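Local coordinates for probable 3-hydroxybutyryl-CoA dehydrogenase (Escherichia coli, PDB 3MOG), which catalyses the NAD-dependent oxidation of 3-hydroxyadipyl-CoA to 3-oxoadipyl-CoA in the phenylacetate degradation pathway, at residues E154-L159 against V181-T186; L322-G327 against V342-M347. All coordinates share one frame; numbering follows the deposited sequence. Where two conformers were deposited one is given.

Contact 1: residues E154-L159 against V181-T186; sequences EVVSGL and VRCHST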
# COMPACT_ATOMS: atom_id res chain seq x y z
N GLU C 154 22.29 3.05 20.23
CA GLU C 154 20.87 2.94 20.48
C GLU C 154 20.64 1.74 21.40
O GLU C 154 21.02 0.62 21.07
CB GLU C 154 20.12 2.77 19.16
CG GLU C 154 20.19 3.99 18.25
CD GLU C 154 19.46 3.79 16.92
OE1 GLU C 154 19.86 2.90 16.15
OE2 GLU C 154 18.50 4.55 16.65
N VAL C 155 20.07 2.01 22.57
CA VAL C 155 19.77 0.97 23.56
C VAL C 155 18.32 0.55 23.36
O VAL C 155 17.40 1.31 23.64
CB VAL C 155 19.98 1.47 25.01
CG1 VAL C 155 19.57 0.38 26.00
CG2 VAL C 155 21.42 1.90 25.25
N VAL C 156 18.12 -0.65 22.84
CA VAL C 156 16.81 -0.98 22.30
C VAL C 156 16.03 -1.94 23.17
O VAL C 156 16.50 -3.06 23.43
CB VAL C 156 16.94 -1.58 20.89
CG1 VAL C 156 15.59 -1.58 20.20
CG2 VAL C 156 17.93 -0.80 20.09
N SER C 157 14.87 -1.51 23.64
CA SER C 157 13.99 -2.39 24.42
C SER C 157 13.10 -3.23 23.52
O SER C 157 12.39 -2.71 22.64
CB SER C 157 13.13 -1.61 25.40
OG SER C 157 13.92 -0.91 26.36
N GLY C 158 13.13 -4.54 23.74
CA GLY C 158 12.09 -5.41 23.24
C GLY C 158 10.92 -5.32 24.20
O GLY C 158 11.00 -4.65 25.24
N LEU C 159 9.84 -6.02 23.85
CA LEU C 159 8.64 -6.06 24.68
C LEU C 159 8.92 -6.40 26.15
O LEU C 159 8.42 -5.72 27.05
CB LEU C 159 7.66 -7.08 24.09
CG LEU C 159 6.28 -7.30 24.72
CD1 LEU C 159 5.40 -6.07 24.47
CD2 LEU C 159 5.68 -8.56 24.14
N VAL C 181 21.12 6.43 23.57
CA VAL C 181 19.75 6.91 23.41
C VAL C 181 18.85 5.68 23.53
O VAL C 181 19.23 4.60 23.11
CB VAL C 181 19.52 7.66 22.07
CG1 VAL C 181 20.24 9.01 22.06
CG2 VAL C 181 19.94 6.81 20.84
N ARG C 182 17.68 5.82 24.15
CA ARG C 182 16.75 4.70 24.32
C ARG C 182 15.66 4.75 23.27
O ARG C 182 15.21 5.83 22.89
CB ARG C 182 16.09 4.75 25.69
CG ARG C 182 17.06 4.94 26.83
CD ARG C 182 16.52 5.94 27.82
NE ARG C 182 17.52 6.22 28.85
CZ ARG C 182 17.49 5.72 30.08
NH1 ARG C 182 16.49 4.94 30.46
NH2 ARG C 182 18.46 6.02 30.93
N CYS C 183 15.26 3.58 22.79
CA CYS C 183 14.16 3.44 21.86
C CYS C 183 13.59 2.03 21.94
O CYS C 183 14.25 1.12 22.42
CB CYS C 183 14.61 3.74 20.42
SG CYS C 183 15.66 2.52 19.67
N HIS C 184 12.35 1.86 21.50
CA HIS C 184 11.69 0.56 21.47
C HIS C 184 12.09 -0.16 20.20
O HIS C 184 12.64 0.45 19.28
CB HIS C 184 10.17 0.72 21.54
CG HIS C 184 9.46 -0.51 22.03
ND1 HIS C 184 9.57 -0.97 23.33
CD2 HIS C 184 8.64 -1.38 21.39
CE1 HIS C 184 8.85 -2.06 23.47
NE2 HIS C 184 8.27 -2.33 22.31
N SER C 185 11.81 -1.46 20.15
CA SER C 185 12.17 -2.27 19.01
C SER C 185 11.21 -2.12 17.83
O SER C 185 10.52 -3.06 17.45
CB SER C 185 12.29 -3.74 19.44
OG SER C 185 13.04 -4.44 18.46
N THR C 186 11.18 -0.93 17.25
CA THR C 186 10.34 -0.66 16.09
C THR C 186 11.24 -0.56 14.87
O THR C 186 12.44 -0.27 15.02
CB THR C 186 9.54 0.64 16.33
OG1 THR C 186 10.45 1.71 16.60
CG2 THR C 186 8.58 0.46 17.49
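V155 is gripped by the neighbouring strand on both of its backbone polar atoms: its N donates to V181 O at 2.8 Å, nearly straight at 174°, and its O accepts from C183 N at 3.2 Å. S157 N then donates to C183 O at 3.0 Å. The last bond, S185 N to S157 O, is weak because its angle at hydrogen is only 122°, which marks where the parallel pairing of 154-157 with 181-184 gives out. S185 itself centres an inverse gamma turn.

Among the apolar contacts, E154, V156, V181 and C183 share one face. The E154 and V181 side chains cross obliquely, CG of E154 3.8 Å from CG2 of V181, while the E154 carboxylate is taken up by H142 and the backbone N atoms of I190 and V191. C183 carries SG between its backbone N and carbonyl carbon (chi1 72°), a rotation that brings the sulfur to 4.0 Å from V156 CG2 and close to CG1 as well. V156 CG1, besides flanking the sulfur, rests 3.7 Å from S185 CA.

In one of its two conformers the H184 ring, on the face of V155 and S157, lies with S157 O over it, offset toward the rim; H184 ND1, 3.4 Å from S157 O, has too poor an angle for a hydrogen bond. NE2 there makes a possible weak bond to E267 OE2 of a second subunit. R182 pairs with E167 of helix 163-175, which packs against V155 and S157. Strand 152-157, this helix and strand 179-184 thus form a beta-alpha-beta unit at one end of the NAD-binding domain's sheet.

Contact 2: residues L322-G327 against V342-M347; sequences LIETQG and VVIDKM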
# COMPACT_ATOMS: atom_id res chain seq x y z
N LEU C 322 10.65 37.67 -5.38
CA LEU C 322 11.54 36.60 -4.99
C LEU C 322 10.97 36.00 -3.71
O LEU C 322 10.95 36.67 -2.66
CB LEU C 322 12.96 37.12 -4.75
CG LEU C 322 13.98 36.09 -4.27
CD1 LEU C 322 14.27 35.10 -5.38
CD2 LEU C 322 15.26 36.75 -3.78
N ILE C 323 10.49 34.77 -3.81
CA ILE C 323 9.69 34.16 -2.74
C ILE C 323 10.36 32.87 -2.29
O ILE C 323 10.65 31.99 -3.10
CB ILE C 323 8.22 33.90 -3.19
CG1 ILE C 323 7.57 35.21 -3.68
CG2 ILE C 323 7.39 33.31 -2.05
CD1 ILE C 323 6.16 35.07 -4.27
N GLU C 324 10.66 32.80 -0.99
CA GLU C 324 11.10 31.57 -0.36
C GLU C 324 10.01 30.50 -0.50
O GLU C 324 8.84 30.80 -0.31
CB GLU C 324 11.43 31.82 1.11
CG GLU C 324 12.70 32.63 1.33
CD GLU C 324 13.22 32.53 2.74
OE1 GLU C 324 13.14 33.54 3.47
OE2 GLU C 324 13.71 31.44 3.13
N THR C 325 10.39 29.28 -0.89
CA THR C 325 9.39 28.22 -1.20
C THR C 325 8.52 27.84 -0.01
O THR C 325 9.02 27.64 1.10
CB THR C 325 10.02 26.95 -1.83
OG1 THR C 325 8.97 26.05 -2.22
CG2 THR C 325 10.99 26.22 -0.88
N GLN C 326 7.21 27.82 -0.27
CA GLN C 326 6.19 27.27 0.62
C GLN C 326 5.58 26.02 -0.04
O GLN C 326 4.57 25.47 0.44
CB GLN C 326 5.09 28.32 0.85
CG GLN C 326 5.60 29.62 1.52
CD GLN C 326 4.56 30.75 1.51
OE1 GLN C 326 3.36 30.52 1.36
NE2 GLN C 326 5.03 31.98 1.68
N GLY C 327 6.16 25.58 -1.15
CA GLY C 327 5.71 24.36 -1.82
C GLY C 327 4.82 24.59 -3.02
O GLY C 327 4.35 23.64 -3.64
N VAL C 342 10.51 34.52 -8.98
CA VAL C 342 11.57 33.55 -8.76
C VAL C 342 11.35 32.90 -7.38
O VAL C 342 11.19 33.59 -6.36
CB VAL C 342 12.98 34.19 -8.89
CG1 VAL C 342 14.08 33.14 -8.65
CG2 VAL C 342 13.15 34.82 -10.25
N VAL C 343 11.29 31.57 -7.35
CA VAL C 343 11.20 30.83 -6.09
C VAL C 343 12.61 30.48 -5.59
O VAL C 343 13.43 29.98 -6.35
CB VAL C 343 10.29 29.58 -6.23
CG1 VAL C 343 10.58 28.55 -5.16
CG2 VAL C 343 8.82 30.00 -6.17
N ILE C 344 12.90 30.75 -4.32
CA ILE C 344 14.20 30.44 -3.74
C ILE C 344 14.09 29.40 -2.62
O ILE C 344 13.12 29.36 -1.85
CB ILE C 344 14.95 31.72 -3.27
CG1 ILE C 344 16.31 31.39 -2.66
CG2 ILE C 344 14.14 32.53 -2.27
CD1 ILE C 344 17.10 32.62 -2.26
N ASP C 345 15.11 28.56 -2.55
CA ASP C 345 15.23 27.48 -1.60
C ASP C 345 16.54 27.71 -0.88
O ASP C 345 17.62 27.42 -1.41
CB ASP C 345 15.31 26.18 -2.39
CG ASP C 345 15.32 24.95 -1.53
OD1 ASP C 345 15.93 23.94 -1.96
OD2 ASP C 345 14.70 24.97 -0.45
N LYS C 346 16.48 28.26 0.34
CA LYS C 346 17.71 28.62 1.05
C LYS C 346 17.61 28.39 2.54
O LYS C 346 16.53 28.50 3.12
CB LYS C 346 18.10 30.08 0.79
CG LYS C 346 17.10 31.13 1.28
CD LYS C 346 17.75 32.49 1.54
CE LYS C 346 16.69 33.58 1.76
NZ LYS C 346 17.26 34.90 2.17
N MET C 347 18.75 28.04 3.15
CA MET C 347 18.91 28.15 4.61
C MET C 347 20.09 29.06 4.95
O MET C 347 20.10 30.19 4.49
CB MET C 347 18.96 26.78 5.31
CG MET C 347 17.57 26.10 5.33
SD MET C 347 17.51 24.50 6.17
CE MET C 347 15.79 24.11 5.95
O HOH W 1 13.89 29.48 1.00
O HOH W 2 15.93 30.31 5.22
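L322-E324 runs parallel to V342-I344, the short strand axes 4.6 Å apart at 36°, with I323 N donating to V342 O, I344 N to I323 O, and T325 N to I344 O.

L322 has CG anti to its N (chi1 178°), and its CD1 reaches V342 CG1 at 3.8 Å and I344 CB at 4.0 Å, crossing both side chains obliquely. Helix 362-373 covers this apolar patch through Y371 and L372. Farther along the same face, E324 and I344 lie side by side, CG of the glutamate 3.9 Å from I344 CG2. The extended E324 chain then crosses K346 at about a right angle, its CD 3.8 Å from K346 CE; OE1 stays 4.5 Å from K346 NZ, beyond a salt bridge. CB of T325 lies 3.7 Å from V343 CG1, the two side chains crossing obliquely, and T325 OG1 accepts from G327 N in an ST turn.

Two waters donate to E324 OE2. One, at 2.9 Å from OE2, also donates to I344 O and accepts from K346 N; the other, more distant, donates to K346 O. R440 completes the surroundings of OE2 with a salt bridge. With an alanine here, R440 would probably lose its carboxylate mate, and both waters would probably be held less firmly, lacking the oxygen they donate to.

The chemistry therefore changes along the pairing, from apolar packing at L322 to a hydrated carboxylate at E324, where one oxygen reaches K346 N and O through the two waters, and R440 of helix 438-452 by a salt bridge.

In the fold
Contacts 1 and 2 come in series along the chain and lie on opposite sides of its centre, their own centres 39 Å apart and their nearest atoms about 22 Å apart, so neither touches the other. Both join the two parallel strands of a beta-alpha-beta unit, but in different Rossmann-type domains: 154-159 with 181-186 in the NAD-binding domain, 322-327 with 342-347 in the reduced one. Strand 179-184 is outermost in its sheet within the chain, whereas strands 320-324 and 341-345 are interior. Contact 1 also meets later parts of the chain, through D414 and V409, and a second subunit; no other chain touches contact 2. Neither contact includes a bound cofactor or substrate.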